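Local structure of sulfate transporter 4.1, chloroplastic (Arabidopsis thaliana, 7LHV) at residues Ala490-Ile493 and His494-Asn498. The protein carries sulfate across the membrane together with protons, as a secondary active symporter of the SLC26/SulP family, and may influence sulfate assimilation. Residues are numbered along the deposited sequence; the frame is centred on the assembly and turned at random.
With S1P ((2S,3R,4E)-2-amino-3-hydroxyoctadec-4-en-1-yl dihydrogen phosphate), chain F.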
# COMPACT_ATOMS: atom_id res chain seq x y z
N ALA A 490 3.37 -2.55 -4.39
CA ALA A 490 3.56 -3.99 -4.55
C ALA A 490 4.94 -4.41 -4.08
O ALA A 490 5.09 -5.43 -3.41
CB ALA A 490 3.35 -4.39 -6.01
N PHE A 491 5.97 -3.62 -4.40
CA PHE A 491 7.32 -3.98 -3.99
C PHE A 491 7.52 -3.78 -2.49
O PHE A 491 8.23 -4.56 -1.84
CB PHE A 491 8.33 -3.19 -4.80
CG PHE A 491 8.65 -3.83 -6.12
CD1 PHE A 491 9.35 -5.03 -6.17
CD2 PHE A 491 8.22 -3.27 -7.30
CE1 PHE A 491 9.63 -5.63 -7.38
CE2 PHE A 491 8.50 -3.86 -8.51
CZ PHE A 491 9.20 -5.04 -8.55
N VAL A 492 6.89 -2.75 -1.91
CA VAL A 492 6.94 -2.57 -0.46
C VAL A 492 6.29 -3.76 0.24
O VAL A 492 6.83 -4.30 1.22
CB VAL A 492 6.27 -1.25 -0.06
CG1 VAL A 492 5.90 -1.26 1.41
CG2 VAL A 492 7.18 -0.08 -0.37
N ILE A 493 5.14 -4.20 -0.25
CA ILE A 493 4.43 -5.33 0.34
C ILE A 493 5.23 -6.61 0.16
O ILE A 493 5.29 -7.45 1.07
CB ILE A 493 3.02 -5.44 -0.25
CG1 ILE A 493 2.15 -4.29 0.25
CG2 ILE A 493 2.39 -6.77 0.11
CD1 ILE A 493 0.87 -4.12 -0.52
N HIS A 494 5.86 -6.79 -1.00
CA HIS A 494 6.68 -7.97 -1.22
C HIS A 494 7.87 -8.00 -0.27
O HIS A 494 8.22 -9.06 0.25
CB HIS A 494 7.16 -8.02 -2.67
CG HIS A 494 8.00 -9.22 -2.99
ND1 HIS A 494 9.37 -9.20 -2.93
CD2 HIS A 494 7.65 -10.46 -3.38
CE1 HIS A 494 9.84 -10.39 -3.26
NE2 HIS A 494 8.81 -11.18 -3.54
N GLU A 495 8.50 -6.85 -0.04
CA GLU A 495 9.61 -6.82 0.91
C GLU A 495 9.14 -7.09 2.33
O GLU A 495 9.81 -7.81 3.08
CB GLU A 495 10.33 -5.47 0.84
CG GLU A 495 11.52 -5.38 1.77
CD GLU A 495 12.63 -6.34 1.39
OE1 GLU A 495 12.72 -6.70 0.20
OE2 GLU A 495 13.40 -6.74 2.28
N SER A 496 8.00 -6.52 2.72
CA SER A 496 7.50 -6.73 4.07
C SER A 496 7.09 -8.18 4.30
O SER A 496 7.28 -8.72 5.39
CB SER A 496 6.33 -5.79 4.36
OG SER A 496 6.75 -4.44 4.37
N ALA A 497 6.54 -8.82 3.27
CA ALA A 497 5.97 -10.15 3.39
C ALA A 497 6.99 -11.27 3.23
O ALA A 497 6.61 -12.44 3.32
CB ALA A 497 4.85 -10.33 2.37
N ASN A 498 8.26 -10.96 2.99
CA ASN A 498 9.30 -11.98 2.83
C ASN A 498 10.49 -11.63 3.72
O ASN A 498 11.57 -11.28 3.22
CB ASN A 498 9.73 -12.10 1.37
CG ASN A 498 8.62 -12.63 0.49
OD1 ASN A 498 7.84 -13.48 0.90
ND2 ASN A 498 8.56 -12.13 -0.74
C1 S1P F . 6.34 -9.56 -9.54
O1 S1P F . 6.86 -10.19 -8.35
C2 S1P F . 6.15 -8.14 -9.08
N2 S1P F . 6.21 -8.10 -7.63
C3 S1P F . 4.80 -7.52 -9.45
O3 S1P F . 4.37 -6.87 -8.26
C4 S1P F . 3.78 -8.53 -9.86
C5 S1P F . 2.57 -8.25 -10.31
C6 S1P F . 1.91 -6.93 -10.51
C7 S1P F . 1.28 -6.32 -9.28
C8 S1P F . 1.47 -4.83 -9.24
C9 S1P F . 0.19 -4.04 -9.06
C10 S1P F . -0.26 -3.94 -7.63
C11 S1P F . -1.41 -2.99 -7.40
C12 S1P F . -1.65 -2.66 -5.94
C13 S1P F . -0.60 -3.21 -5.01
C14 S1P F . -1.08 -3.41 -3.60
C15 S1P F . -2.43 -2.81 -3.32
C16 S1P F . -3.38 -3.74 -2.59
P22 S1P F . 8.38 -10.39 -7.95
O23 S1P F . 9.21 -10.45 -9.22
O24 S1P F . 8.78 -9.17 -7.19
O25 S1P F . 8.51 -11.59 -7.14
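This is a local contact within one helix, the closing turns of helix 477-496 at the end of the membrane part, held by i to i+4 backbone bonds running from His494 N to Ala490 O through to Ala497 N to Ile493 O. His494 N meets Ala490 O at 2.9 Å. Val492 O is gripped twice: Ser496 N approaches from one face of the carbonyl plane, and Ser496 OG, 3.2 Å from Val492 O, from the other. That second grip depends on OG lying beside its own backbone N (chi1 -66°). In this SLC26/SulP protein the helix end also lies at the dimer interface, where Phe539 of the second subunit packs on Phe491 and Val492. The same turns line a bound sphingosine 1-phosphate. Ala490 CB lies 3.5 Å from its hydroxyl O3, and Ile493 CD1 touches the tail. The ligand's amine N2 sits over one face of the Phe491 ring. His494 holds its imidazole against the phosphate by turning CG away from its own N (chi1 -179°), and O24 stands 4.1 Å above the ring plane, over its centre. Replacing His494 by alanine is likely to leave this side of the phosphate without its ring neighbour and Trp199 of the second subunit without its edge-to-face partner.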